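Local coordinates for hydroquinone dioxygenase large subunit (Pseudomonas sp., PDB 4ZXA), which forms the large subunit of an iron(II)-dependent hydroquinone 1,2-dioxygenase, a cupin-type enzyme that probably opens the aromatic ring of hydroquinone, at residues E[77-82]-E[254-259]; E[92-97]-E[117-122]; E[86-91]-E[100-105]; E[70-75]-E[142-147]. All blocks are in the same frame, centred on the assembly; numbering follows the deposited sequence.

Overall arrangement
Contacts 1, 2 and 3 lie on one antiparallel sheet, whose strands 116-121, 97-102, 89-93, 82-84 and 251-257 follow one another, so they trace a path from the sheet's outer strand to the metal site. Contact 1 holds His256 and Asn258 of the cadmium site and Phe79 of the 4-hydroxybenzonitrile pocket; its centre is about 12 Å from those of contacts 2 and 3. Asn93 of contact 2 reaches it through Phe79 O, with ND2 at 3.0 Å. Contact 4 packs helix 63-75 near the pocket, the Arg72 side chain about 7 Å from the ligand. Its Asp73 meets contact 3, OD2 lying 2.6 Å from Thr91 OG1.

Contact 1: E[77-82]-E[254-259]. With CD (cadmium ion), chain I; H8N (4-hydroxybenzonitrile), chain J.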
loop_
_atom_site.group_PDB
_atom_site.type_symbol
_atom_site.label_atom_id
_atom_site.label_comp_id
_atom_site.label_asym_id
_atom_site.label_seq_id
_atom_site.Cartn_x
_atom_site.Cartn_y
_atom_site.Cartn_z
ATOM N N GLY E 77 6.755 -20.937 7.365
ATOM C CA GLY E 77 7.564 -21.243 8.532
ATOM C C GLY E 77 8.643 -20.201 8.722
ATOM O O GLY E 77 9.750 -20.501 9.177
ATOM N N PHE E 78 8.306 -18.962 8.369
ATOM C CA PHE E 78 9.212 -17.819 8.487
ATOM C C PHE E 78 10.312 -17.795 7.434
ATOM O O PHE E 78 11.214 -16.963 7.485
ATOM C CB PHE E 78 9.737 -17.668 9.921
ATOM C CG PHE E 78 8.638 -17.454 10.922
ATOM C CD1 PHE E 78 8.023 -16.207 11.034
ATOM C CD2 PHE E 78 8.181 -18.498 11.711
ATOM C CE1 PHE E 78 6.980 -15.991 11.942
ATOM C CE2 PHE E 78 7.147 -18.300 12.616
ATOM C CZ PHE E 78 6.540 -17.040 12.736
ATOM N N PHE E 79 10.215 -18.703 6.467
ATOM C CA PHE E 79 11.021 -18.613 5.264
ATOM C C PHE E 79 12.514 -18.582 5.602
ATOM O O PHE E 79 12.970 -19.319 6.475
ATOM C CB PHE E 79 10.618 -17.355 4.488
ATOM C CG PHE E 79 10.812 -17.465 2.996
ATOM C CD1 PHE E 79 10.965 -18.701 2.391
ATOM C CD2 PHE E 79 10.852 -16.328 2.204
ATOM C CE1 PHE E 79 11.151 -18.803 1.006
ATOM C CE2 PHE E 79 11.042 -16.419 0.827
ATOM C CZ PHE E 79 11.185 -17.654 0.225
ATOM N N TYR E 80 13.261 -17.730 4.903
ATOM C CA TYR E 80 14.695 -17.542 5.135
ATOM C C TYR E 80 14.919 -16.056 5.155
ATOM O O TYR E 80 14.127 -15.317 4.593
ATOM C CB TYR E 80 15.525 -18.137 3.983
ATOM C CG TYR E 80 15.200 -19.561 3.726
ATOM C CD1 TYR E 80 15.785 -20.563 4.475
ATOM C CD2 TYR E 80 14.258 -19.915 2.770
ATOM C CE1 TYR E 80 15.472 -21.892 4.258
ATOM C CE2 TYR E 80 13.928 -21.243 2.549
ATOM C CZ TYR E 80 14.541 -22.227 3.293
ATOM O OH TYR E 80 14.223 -23.545 3.072
ATOM N N GLY E 81 16.009 -15.608 5.751
ATOM C CA GLY E 81 16.321 -14.188 5.723
ATOM C C GLY E 81 15.213 -13.313 6.298
ATOM O O GLY E 81 14.557 -13.689 7.282
ATOM N N TRP E 82 14.991 -12.152 5.681
ATOM C CA TRP E 82 14.082 -11.159 6.241
ATOM C C TRP E 82 12.763 -11.103 5.477
ATOM O O TRP E 82 12.739 -10.796 4.282
ATOM C CB TRP E 82 14.711 -9.767 6.219
ATOM C CG TRP E 82 15.943 -9.593 7.049
ATOM C CD1 TRP E 82 16.065 -8.859 8.198
ATOM C CD2 TRP E 82 17.250 -10.127 6.780
ATOM N NE1 TRP E 82 17.358 -8.917 8.666
ATOM C CE2 TRP E 82 18.105 -9.689 7.810
ATOM C CE3 TRP E 82 17.772 -10.941 5.769
ATOM C CZ2 TRP E 82 19.464 -10.040 7.859
ATOM C CZ3 TRP E 82 19.122 -11.290 5.825
ATOM C CH2 TRP E 82 19.948 -10.837 6.858
ATOM N N VAL E 254 4.907 -9.544 0.749
ATOM C CA VAL E 254 5.992 -9.024 1.561
ATOM C C VAL E 254 7.074 -8.582 0.622
ATOM O O VAL E 254 7.072 -8.976 -0.533
ATOM C CB VAL E 254 6.612 -10.122 2.483
ATOM C CG1 VAL E 254 5.612 -10.569 3.523
ATOM C CG2 VAL E 254 7.109 -11.318 1.659
ATOM N N PHE E 255 8.011 -7.773 1.097
ATOM C CA PHE E 255 9.285 -7.708 0.387
ATOM C C PHE E 255 10.346 -8.521 1.128
ATOM O O PHE E 255 10.457 -8.491 2.364
ATOM C CB PHE E 255 9.726 -6.282 -0.012
ATOM C CG PHE E 255 10.180 -5.401 1.130
ATOM C CD1 PHE E 255 9.295 -4.487 1.716
ATOM C CD2 PHE E 255 11.509 -5.435 1.574
ATOM C CE1 PHE E 255 9.721 -3.633 2.753
ATOM C CE2 PHE E 255 11.953 -4.594 2.626
ATOM C CZ PHE E 255 11.060 -3.688 3.215
ATOM N N HIS E 256 11.087 -9.300 0.356
ATOM C CA HIS E 256 11.977 -10.293 0.930
ATOM C C HIS E 256 13.425 -9.851 0.894
ATOM O O HIS E 256 13.924 -9.436 -0.153
ATOM C CB HIS E 256 11.840 -11.613 0.182
ATOM C CG HIS E 256 12.616 -12.725 0.810
ATOM N ND1 HIS E 256 13.219 -13.716 0.071
ATOM C CD2 HIS E 256 12.897 -12.991 2.098
ATOM C CE1 HIS E 256 13.832 -14.556 0.878
ATOM N NE2 HIS E 256 13.652 -14.141 2.120
ATOM N N GLY E 257 14.093 -9.928 2.039
ATOM C CA GLY E 257 15.533 -9.724 2.104
ATOM C C GLY E 257 16.241 -11.071 2.119
ATOM O O GLY E 257 16.041 -11.868 3.039
ATOM N N ASN E 258 17.044 -11.334 1.091
ATOM C CA ASN E 258 17.652 -12.652 0.884
ATOM C C ASN E 258 18.796 -13.015 1.853
ATOM O O ASN E 258 19.444 -12.134 2.403
ATOM C CB ASN E 258 18.156 -12.752 -0.560
ATOM C CG ASN E 258 17.052 -13.090 -1.559
ATOM O OD1 ASN E 258 15.860 -12.956 -1.269
ATOM N ND2 ASN E 258 17.453 -13.537 -2.745
ATOM N N ASP E 259 19.052 -14.308 2.051
ATOM C CA ASP E 259 20.287 -14.729 2.725
ATOM C C ASP E 259 20.962 -15.924 2.041
ATOM O O ASP E 259 21.869 -16.554 2.599
ATOM C CB ASP E 259 20.023 -15.051 4.197
ATOM C CG ASP E 259 19.310 -16.372 4.383
ATOM O OD1 ASP E 259 18.696 -16.867 3.415
ATOM O OD2 ASP E 259 19.365 -16.915 5.504
HETATM CD CD CD I . 13.787 -13.724 -2.026
HETATM N NAA H8N J . 11.608 -14.537 -2.266
HETATM C CAC H8N J . 10.619 -14.975 -2.636
HETATM C CAI H8N J . 9.344 -15.546 -3.161
HETATM C CAF H8N J . 9.137 -15.541 -4.535
HETATM C CAD H8N J . 7.959 -16.061 -5.063
HETATM C CAH H8N J . 7.019 -16.575 -4.183
HETATM O OAB H8N J . 5.851 -17.078 -4.690
HETATM C CAE H8N J . 7.224 -16.581 -2.808
HETATM C CAG H8N J . 8.402 -16.064 -2.292
#
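His256 is gripped at both ring nitrogens: ND1 binds the cadmium ion at 2.2 Å, while NE2 donates to Tyr80 O at 2.8 Å. The carbonyl oxygen lies close to the imidazole plane, although the nitrogen approaches it from above the carbonyl plane, and this bond and the metal hold the ring's rotation. With CG anti to the backbone N (chi1 -174°), the imidazole reaches the metal. Beyond Gly81, Trp82 and Gly257 form an antiparallel hydrogen-bonded pair, Gly257 N to Trp82 O at 2.8 Å and Trp82 N to Gly257 O at 2.9 Å. Asn258 adds OD1 to the cadmium, and its ND2 bonds to Pro298 O. Packing comes from Phe79, whose CE2 sits over one imidazole face, 3.4 Å from His256 CE1; the nitrile nitrogen of 4-hydroxybenzonitrile lies at the edge of the phenyl ring. Farther out, Trp82 presents its ring edge to Gly257 O. Together with Glu262 and His303, His256 and Asn258 build a cupin-type metal centre, with the ligand's nitrile bound directly to the ion.

Contact 2: E[92-97]-E[117-122]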
loop_
_atom_site.group_PDB
_atom_site.type_symbol
_atom_site.label_atom_id
_atom_site.label_comp_id
_atom_site.label_asym_id
_atom_site.label_seq_id
_atom_site.Cartn_x
_atom_site.Cartn_y
_atom_site.Cartn_z
ATOM N N ARG E 92 13.040 -12.155 10.962
ATOM C CA ARG E 92 14.254 -12.700 10.394
ATOM C C ARG E 92 14.282 -14.091 10.948
ATOM O O ARG E 92 14.245 -14.266 12.155
ATOM C CB ARG E 92 15.472 -11.910 10.877
ATOM C CG ARG E 92 16.645 -11.889 9.904
ATOM C CD ARG E 92 17.244 -13.282 9.644
ATOM N NE ARG E 92 18.552 -13.167 8.992
ATOM C CZ ARG E 92 19.278 -14.193 8.549
ATOM N NH1 ARG E 92 18.827 -15.433 8.660
ATOM N NH2 ARG E 92 20.457 -13.972 7.988
ATOM N N ASN E 93 14.281 -15.089 10.077
ATOM C CA ASN E 93 14.313 -16.453 10.563
ATOM C C ASN E 93 15.753 -16.809 10.893
ATOM O O ASN E 93 16.642 -16.661 10.041
ATOM C CB ASN E 93 13.735 -17.433 9.540
ATOM C CG ASN E 93 13.336 -18.766 10.168
ATOM O OD1 ASN E 93 13.645 -19.026 11.329
ATOM N ND2 ASN E 93 12.640 -19.611 9.401
ATOM N N TYR E 94 15.944 -17.281 12.117
ATOM C CA TYR E 94 17.225 -17.762 12.592
ATOM C C TYR E 94 17.203 -19.277 12.783
ATOM O O TYR E 94 18.054 -19.839 13.460
ATOM C CB TYR E 94 17.694 -16.990 13.824
ATOM C CG TYR E 94 18.227 -15.632 13.445
ATOM C CD1 TYR E 94 19.322 -15.512 12.610
ATOM C CD2 TYR E 94 17.612 -14.471 13.885
ATOM C CE1 TYR E 94 19.806 -14.281 12.242
ATOM C CE2 TYR E 94 18.090 -13.233 13.520
ATOM C CZ TYR E 94 19.189 -13.146 12.698
ATOM O OH TYR E 94 19.677 -11.921 12.327
ATOM N N TYR E 95 16.237 -19.926 12.139
ATOM C CA TYR E 95 16.155 -21.386 12.132
ATOM C C TYR E 95 16.103 -22.132 13.472
ATOM O O TYR E 95 16.900 -23.027 13.728
ATOM C CB TYR E 95 17.242 -21.925 11.207
ATOM C CG TYR E 95 17.410 -21.022 10.011
ATOM C CD1 TYR E 95 16.341 -20.767 9.163
ATOM C CD2 TYR E 95 18.612 -20.391 9.751
ATOM C CE1 TYR E 95 16.474 -19.934 8.081
ATOM C CE2 TYR E 95 18.753 -19.554 8.670
ATOM C CZ TYR E 95 17.682 -19.330 7.838
ATOM O OH TYR E 95 17.815 -18.499 6.756
ATOM N N GLY E 96 15.171 -21.719 14.325
ATOM C CA GLY E 96 14.980 -22.293 15.647
ATOM C C GLY E 96 14.493 -21.174 16.537
ATOM O O GLY E 96 13.675 -21.351 17.433
ATOM N N LYS E 97 15.029 -20.004 16.248
ATOM C CA LYS E 97 14.635 -18.725 16.839
ATOM C C LYS E 97 14.234 -17.756 15.719
ATOM O O LYS E 97 14.767 -17.823 14.610
ATOM C CB LYS E 97 15.789 -18.129 17.651
ATOM C CG LYS E 97 16.123 -18.886 18.939
ATOM C CD LYS E 97 17.551 -18.574 19.416
ATOM C CE LYS E 97 17.718 -18.806 20.919
ATOM N NZ LYS E 97 17.290 -20.168 21.367
ATOM N N THR E 117 13.786 -4.783 18.475
ATOM C CA THR E 117 13.800 -6.175 18.020
ATOM C C THR E 117 13.734 -7.095 19.231
ATOM O O THR E 117 14.314 -6.777 20.264
ATOM C CB THR E 117 15.106 -6.534 17.283
ATOM O OG1 THR E 117 15.465 -5.487 16.375
ATOM C CG2 THR E 117 14.954 -7.870 16.540
ATOM N N GLU E 118 13.043 -8.227 19.105
ATOM C CA GLU E 118 13.025 -9.228 20.169
ATOM C C GLU E 118 13.031 -10.628 19.585
ATOM O O GLU E 118 12.377 -10.881 18.579
ATOM C CB GLU E 118 11.813 -9.064 21.092
ATOM C CG GLU E 118 11.750 -10.163 22.159
ATOM C CD GLU E 118 10.804 -9.847 23.307
ATOM O OE1 GLU E 118 10.194 -8.751 23.302
ATOM O OE2 GLU E 118 10.676 -10.695 24.221
ATOM N N ASN E 119 13.767 -11.533 20.224
ATOM C CA ASN E 119 13.948 -12.893 19.717
ATOM C C ASN E 119 12.952 -13.869 20.328
ATOM O O ASN E 119 12.554 -13.710 21.477
ATOM C CB ASN E 119 15.372 -13.360 19.982
ATOM C CG ASN E 119 15.707 -14.649 19.264
ATOM O OD1 ASN E 119 15.653 -15.733 19.846
ATOM N ND2 ASN E 119 16.059 -14.541 17.989
ATOM N N PHE E 120 12.539 -14.873 19.560
ATOM C CA PHE E 120 11.502 -15.793 20.026
ATOM C C PHE E 120 11.761 -17.233 19.602
ATOM O O PHE E 120 12.272 -17.484 18.516
ATOM C CB PHE E 120 10.122 -15.359 19.518
ATOM C CG PHE E 120 9.640 -14.062 20.100
ATOM C CD1 PHE E 120 8.934 -14.039 21.291
ATOM C CD2 PHE E 120 9.869 -12.859 19.444
ATOM C CE1 PHE E 120 8.467 -12.841 21.831
ATOM C CE2 PHE E 120 9.410 -11.649 19.980
ATOM C CZ PHE E 120 8.708 -11.643 21.181
ATOM N N GLU E 121 11.406 -18.179 20.466
ATOM C CA GLU E 121 11.441 -19.587 20.093
ATOM C C GLU E 121 10.374 -19.798 19.030
ATOM O O GLU E 121 9.205 -19.457 19.227
ATOM C CB GLU E 121 11.164 -20.482 21.303
ATOM C CG GLU E 121 12.174 -20.360 22.449
ATOM C CD GLU E 121 13.554 -20.884 22.082
ATOM O OE1 GLU E 121 13.645 -21.799 21.231
ATOM O OE2 GLU E 121 14.550 -20.376 22.642
ATOM N N THR E 122 10.763 -20.362 17.899
ATOM C CA THR E 122 9.836 -20.470 16.782
ATOM C C THR E 122 8.404 -20.895 17.157
ATOM O O THR E 122 7.434 -20.274 16.722
ATOM C CB THR E 122 10.405 -21.374 15.696
ATOM O OG1 THR E 122 11.642 -20.815 15.243
ATOM C CG2 THR E 122 9.443 -21.481 14.527
HETATM O O HOH W 1 12.683 -20.735 12.811
#
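Lys97 and Glu121 face each other as an antiparallel non-hydrogen-bonded pair, and their side chains run side by side, pointing the same way. The lysine is extended through its middle torsions, then bent at the last (chi4 53°), which turns NZ to Glu121 OE2 at 3.0 Å. Glu121 bends earlier, at chi2 (-67°), and offers the syn side of that oxygen, the ammonium lying 24° out of the carboxylate plane. Asn119 comes across the lysine at about a right angle: its OD1 lies 3.3 Å from Lys97 CB and equally near CG, touching the aliphatic stem, while ND2 is hydrogen-bonded to Asp99 OD1. Replacing Asn119 with an alanine would probably strip the lysine stem of this lateral support and leave Asp99 OD1 without its amide donor. One residue away in each segment, Thr122 N donates to Gly96 O at 3.1 Å. One water links the turn to the helix start, receiving from Gly96 N, donating to Asn93 OD1 and lying 2.6 Å from Thr122 OG1. Asn93 OD1 also accepts from Tyr95 N, an Asx turn. The chemistry is thus divided: a surface ion pair, probably weakened by solvent, joins the strand ends, whereas backbone and water bonds tie the hairpin turn to the first residue of helix 122-136.

Contact 3: E[86-91]-E[100-105]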
loop_
_atom_site.group_PDB
_atom_site.type_symbol
_atom_site.label_atom_id
_atom_site.label_comp_id
_atom_site.label_asym_id
_atom_site.label_seq_id
_atom_site.Cartn_x
_atom_site.Cartn_y
_atom_site.Cartn_z
ATOM N N ASP E 86 6.186 -4.685 5.811
ATOM C CA ASP E 86 6.271 -3.370 5.205
ATOM C C ASP E 86 7.591 -2.783 5.679
ATOM O O ASP E 86 8.401 -3.486 6.267
ATOM C CB ASP E 86 5.053 -2.485 5.540
ATOM C CG ASP E 86 5.053 -1.962 6.982
ATOM O OD1 ASP E 86 6.031 -2.189 7.740
ATOM O OD2 ASP E 86 4.066 -1.294 7.354
ATOM N N HIS E 87 7.826 -1.503 5.426
ATOM C CA HIS E 87 9.143 -0.936 5.690
ATOM C C HIS E 87 9.450 -0.720 7.174
ATOM O O HIS E 87 10.504 -0.190 7.525
ATOM C CB HIS E 87 9.351 0.347 4.883
ATOM C CG HIS E 87 9.425 0.113 3.408
ATOM N ND1 HIS E 87 8.308 0.092 2.602
ATOM C CD2 HIS E 87 10.482 -0.134 2.600
ATOM C CE1 HIS E 87 8.675 -0.149 1.355
ATOM N NE2 HIS E 87 9.988 -0.287 1.327
ATOM N N VAL E 88 8.533 -1.138 8.039
ATOM C CA VAL E 88 8.770 -1.057 9.474
ATOM C C VAL E 88 8.812 -2.432 10.137
ATOM O O VAL E 88 9.711 -2.712 10.917
ATOM C CB VAL E 88 7.702 -0.181 10.157
ATOM C CG1 VAL E 88 7.900 -0.165 11.655
ATOM C CG2 VAL E 88 7.765 1.224 9.592
ATOM N N ILE E 89 7.852 -3.290 9.804
ATOM C CA ILE E 89 7.634 -4.537 10.526
ATOM C C ILE E 89 8.093 -5.773 9.767
ATOM O O ILE E 89 7.811 -5.923 8.587
ATOM C CB ILE E 89 6.138 -4.714 10.862
ATOM C CG1 ILE E 89 5.659 -3.583 11.775
ATOM C CG2 ILE E 89 5.905 -6.055 11.508
ATOM C CD1 ILE E 89 6.343 -3.564 13.143
ATOM N N GLY E 90 8.783 -6.675 10.455
ATOM C CA GLY E 90 9.330 -7.845 9.801
ATOM C C GLY E 90 9.906 -8.897 10.730
ATOM O O GLY E 90 10.034 -8.693 11.938
ATOM N N THR E 91 10.243 -10.047 10.155
ATOM C CA THR E 91 10.865 -11.122 10.901
ATOM C C THR E 91 12.116 -11.606 10.194
ATOM O O THR E 91 12.257 -11.468 8.980
ATOM C CB THR E 91 9.904 -12.291 11.113
ATOM O OG1 THR E 91 9.309 -12.650 9.872
ATOM C CG2 THR E 91 8.801 -11.892 12.060
ATOM N N LEU E 100 11.492 -10.814 15.845
ATOM C CA LEU E 100 10.455 -9.876 15.412
ATOM C C LEU E 100 10.999 -8.479 15.624
ATOM O O LEU E 100 11.435 -8.147 16.725
ATOM C CB LEU E 100 9.161 -10.048 16.200
ATOM C CG LEU E 100 8.043 -9.083 15.814
ATOM C CD1 LEU E 100 7.741 -9.139 14.318
ATOM C CD2 LEU E 100 6.791 -9.413 16.593
ATOM N N TYR E 101 10.981 -7.668 14.571
ATOM C CA TYR E 101 11.529 -6.319 14.639
ATOM C C TYR E 101 10.593 -5.245 14.098
ATOM O O TYR E 101 9.735 -5.510 13.257
ATOM C CB TYR E 101 12.862 -6.240 13.901
ATOM C CG TYR E 101 12.796 -6.675 12.444
ATOM C CD1 TYR E 101 13.145 -7.968 12.073
ATOM C CD2 TYR E 101 12.410 -5.789 11.444
ATOM C CE1 TYR E 101 13.112 -8.371 10.760
ATOM C CE2 TYR E 101 12.368 -6.187 10.111
ATOM C CZ TYR E 101 12.717 -7.482 9.784
ATOM O OH TYR E 101 12.677 -7.902 8.481
ATOM N N ALA E 102 10.781 -4.025 14.592
ATOM C CA ALA E 102 10.033 -2.858 14.133
ATOM C C ALA E 102 11.015 -1.740 13.878
ATOM O O ALA E 102 11.539 -1.155 14.822
ATOM C CB ALA E 102 8.999 -2.418 15.178
ATOM N N GLY E 103 11.260 -1.444 12.605
ATOM C CA GLY E 103 12.123 -0.344 12.221
ATOM C C GLY E 103 13.601 -0.684 12.293
ATOM O O GLY E 103 14.460 0.107 11.928
ATOM N N THR E 104 13.913 -1.873 12.769
ATOM C CA THR E 104 15.306 -2.202 13.004
ATOM C C THR E 104 16.104 -2.175 11.710
ATOM O O THR E 104 17.267 -1.781 11.691
ATOM C CB THR E 104 15.440 -3.561 13.685
ATOM O OG1 THR E 104 14.900 -3.463 15.003
ATOM C CG2 THR E 104 16.911 -3.985 13.757
ATOM N N PHE E 105 15.475 -2.595 10.628
ATOM C CA PHE E 105 16.155 -2.621 9.343
ATOM C C PHE E 105 15.664 -1.501 8.456
ATOM O O PHE E 105 15.476 -1.670 7.258
ATOM C CB PHE E 105 15.998 -3.987 8.706
ATOM C CG PHE E 105 16.562 -5.072 9.553
ATOM C CD1 PHE E 105 15.734 -5.872 10.323
ATOM C CD2 PHE E 105 17.940 -5.235 9.660
ATOM C CE1 PHE E 105 16.268 -6.863 11.150
ATOM C CE2 PHE E 105 18.488 -6.223 10.488
ATOM C CZ PHE E 105 17.649 -7.037 11.235
HETATM O O HOH W 2 12.845 -2.467 6.562
HETATM O O HOH W 3 12.507 -2.525 9.849
#
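Leu100 sits opposite Thr91 in a non-hydrogen-bonded pair, and its CD1 touches Thr91 CG2 at 3.7 Å. Tyr101 follows, hydrogen-bonded with Gly90 in both directions: Tyr101 N to Gly90 O at 3.0 Å and Gly90 N to Tyr101 O at 3.2 Å. Its CG stands between the backbone N and the carbonyl carbon (chi1 57°), which folds the phenol back over the glycine, with Gly90 CA 3.8 Å from the ring centroid as a CH-pi contact. Ala102 then packs its CB against Ile89 CD1 at 3.5 Å, and Gly103 N donates to Val88 O at 2.6 Å. Val88 O also receives a water proton, and the same water accepts from Phe105 N. Phe105 CD1 covers the face of the Tyr101 ring opposite Gly90. This hairpin lies between strands 82-84 and 116-121; Ile89, Leu100 and Ala102 face the sheet containing strands 37-41 and 45-52, while Leu100 also packs on Phe120 and Tyr101 on Thr117, both of strand 116-121.

Contact 4: E[70-75]-E[142-147]; sequences MMRDVA and DPFAAP
Phe144 meets Met71, Arg72 and Ala75 of the helix, each in a different way. Met71 crosses it at about a right angle and lays CG over the centre of one face, 3.8 Å from the centroid and 12° off the ring normal. Its CG is anti to the backbone N (chi1 -180°), which carries the chain out to the ring; the bend at chi2 then sets SD obliquely beside the aromatic in a Met-aromatic contact, and CE lies 3.4 Å from Phe144 CE1. Ala75 CB approaches the ring edge, 3.5 Å from Phe144 CZ. Arg72 crosses the phenyl ring obliquely, with the guanidinium and ring planes 55° apart and Phe144 CD2 over the centre of the guanidinium face, 3.6 Å from Arg72 CZ. NH1 donates to Pro143 O at 2.8 Å, the oxygen tilted somewhat out of the guanidinium plane, and a water accepts from NH2 at 2.7 Å while donating to Pro143 O and Ala145 O. NE and NH2 also bond to Trp230 O and Thr229 O. A leucine in place of Arg72 is likely to leave Trp230 O and Thr229 O without these donors, cost Pro143 O one of its two and deprive the water of NH2. A buried guanidinium satisfied largely by neutral carbonyls and a water, its charge probably stabilised by the negative ends of their dipoles, thus ties turn 142-145 and residues 229-230 to helix 63-75.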
loop_
_atom_site.group_PDB
_atom_site.type_symbol
_atom_site.label_atom_id
_atom_site.label_comp_id
_atom_site.label_asym_id
_atom_site.label_seq_id
_atom_site.Cartn_x
_atom_site.Cartn_y
_atom_site.Cartn_z
ATOM N N MET E 70 1.223 -11.914 7.041
ATOM C CA MET E 70 1.396 -12.842 8.157
ATOM C C MET E 70 1.030 -14.232 7.703
ATOM O O MET E 70 1.627 -15.224 8.143
ATOM C CB MET E 70 0.544 -12.453 9.375
ATOM C CG MET E 70 0.624 -13.480 10.509
ATOM S SD MET E 70 -0.028 -12.880 12.081
ATOM C CE MET E 70 1.231 -11.648 12.486
ATOM N N MET E 71 0.050 -14.296 6.807
ATOM C CA MET E 71 -0.348 -15.573 6.221
ATOM C C MET E 71 0.830 -16.219 5.523
ATOM O O MET E 71 1.010 -17.424 5.633
ATOM C CB MET E 71 -1.482 -15.405 5.225
ATOM C CG MET E 71 -1.914 -16.709 4.604
ATOM S SD MET E 71 -2.943 -17.694 5.691
ATOM C CE MET E 71 -1.885 -19.103 6.043
ATOM N N ARG E 72 1.632 -15.431 4.806
ATOM C CA ARG E 72 2.794 -16.005 4.138
ATOM C C ARG E 72 3.810 -16.442 5.184
ATOM O O ARG E 72 4.333 -17.553 5.110
ATOM C CB ARG E 72 3.429 -15.049 3.100
ATOM C CG ARG E 72 2.519 -14.688 1.892
ATOM C CD ARG E 72 1.818 -15.919 1.360
ATOM N NE ARG E 72 0.961 -15.688 0.200
ATOM C CZ ARG E 72 -0.216 -15.062 0.244
ATOM N NH1 ARG E 72 -0.665 -14.542 1.384
ATOM N NH2 ARG E 72 -0.936 -14.933 -0.860
ATOM N N ASP E 73 4.066 -15.580 6.169
ATOM C CA ASP E 73 5.082 -15.884 7.178
ATOM C C ASP E 73 4.766 -17.188 7.902
ATOM O O ASP E 73 5.668 -17.961 8.229
ATOM C CB ASP E 73 5.236 -14.751 8.197
ATOM C CG ASP E 73 6.692 -14.468 8.546
ATOM O OD1 ASP E 73 7.605 -15.179 8.052
ATOM O OD2 ASP E 73 6.928 -13.519 9.323
ATOM N N VAL E 74 3.482 -17.430 8.141
ATOM C CA VAL E 74 3.067 -18.622 8.863
ATOM C C VAL E 74 3.157 -19.848 7.976
ATOM O O VAL E 74 3.615 -20.904 8.418
ATOM C CB VAL E 74 1.640 -18.500 9.417
ATOM C CG1 VAL E 74 1.036 -19.879 9.623
ATOM C CG2 VAL E 74 1.655 -17.714 10.704
ATOM N N ALA E 75 2.726 -19.696 6.726
ATOM C CA ALA E 75 2.686 -20.811 5.796
ATOM C C ALA E 75 4.099 -21.236 5.420
ATOM O O ALA E 75 4.340 -22.409 5.132
ATOM C CB ALA E 75 1.886 -20.447 4.547
ATOM N N ASP E 142 -10.030 -14.168 2.410
ATOM C CA ASP E 142 -9.051 -15.237 2.281
ATOM C C ASP E 142 -7.682 -14.628 1.989
ATOM O O ASP E 142 -7.407 -14.222 0.864
ATOM C CB ASP E 142 -9.480 -16.187 1.163
ATOM C CG ASP E 142 -8.373 -17.146 0.730
ATOM O OD1 ASP E 142 -7.375 -17.337 1.458
ATOM O OD2 ASP E 142 -8.516 -17.727 -0.356
ATOM N N PRO E 143 -6.812 -14.581 3.007
ATOM C CA PRO E 143 -5.466 -13.983 2.976
ATOM C C PRO E 143 -4.521 -14.629 1.951
ATOM O O PRO E 143 -3.457 -14.070 1.672
ATOM C CB PRO E 143 -4.922 -14.250 4.391
ATOM C CG PRO E 143 -6.073 -14.677 5.193
ATOM C CD PRO E 143 -7.061 -15.296 4.263
ATOM N N PHE E 144 -4.902 -15.783 1.409
ATOM C CA PHE E 144 -4.061 -16.505 0.461
ATOM C C PHE E 144 -4.424 -16.235 -1.007
ATOM O O PHE E 144 -3.806 -16.776 -1.921
ATOM C CB PHE E 144 -4.172 -17.995 0.734
ATOM C CG PHE E 144 -2.912 -18.615 1.247
ATOM C CD1 PHE E 144 -2.955 -19.527 2.289
ATOM C CD2 PHE E 144 -1.691 -18.314 0.668
ATOM C CE1 PHE E 144 -1.808 -20.107 2.753
ATOM C CE2 PHE E 144 -0.527 -18.907 1.127
ATOM C CZ PHE E 144 -0.592 -19.801 2.168
ATOM N N ALA E 145 -5.426 -15.397 -1.226
ATOM C CA ALA E 145 -5.936 -15.160 -2.567
ATOM C C ALA E 145 -5.679 -13.734 -3.029
ATOM O O ALA E 145 -5.439 -12.848 -2.212
ATOM C CB ALA E 145 -7.419 -15.459 -2.612
ATOM N N ALA E 146 -5.724 -13.528 -4.344
ATOM C CA ALA E 146 -5.630 -12.190 -4.915
ATOM C C ALA E 146 -6.902 -11.418 -4.629
ATOM O O ALA E 146 -7.947 -12.009 -4.345
ATOM C CB ALA E 146 -5.391 -12.255 -6.403
ATOM N N PRO E 147 -6.814 -10.086 -4.690
ATOM C CA PRO E 147 -7.942 -9.234 -4.311
ATOM C C PRO E 147 -9.189 -9.500 -5.146
ATOM O O PRO E 147 -10.285 -9.548 -4.604
ATOM C CB PRO E 147 -7.396 -7.824 -4.538
ATOM C CG PRO E 147 -5.905 -7.978 -4.323
ATOM C CD PRO E 147 -5.568 -9.321 -4.870
HETATM O O HOH W 4 -2.769 -12.934 -1.144
#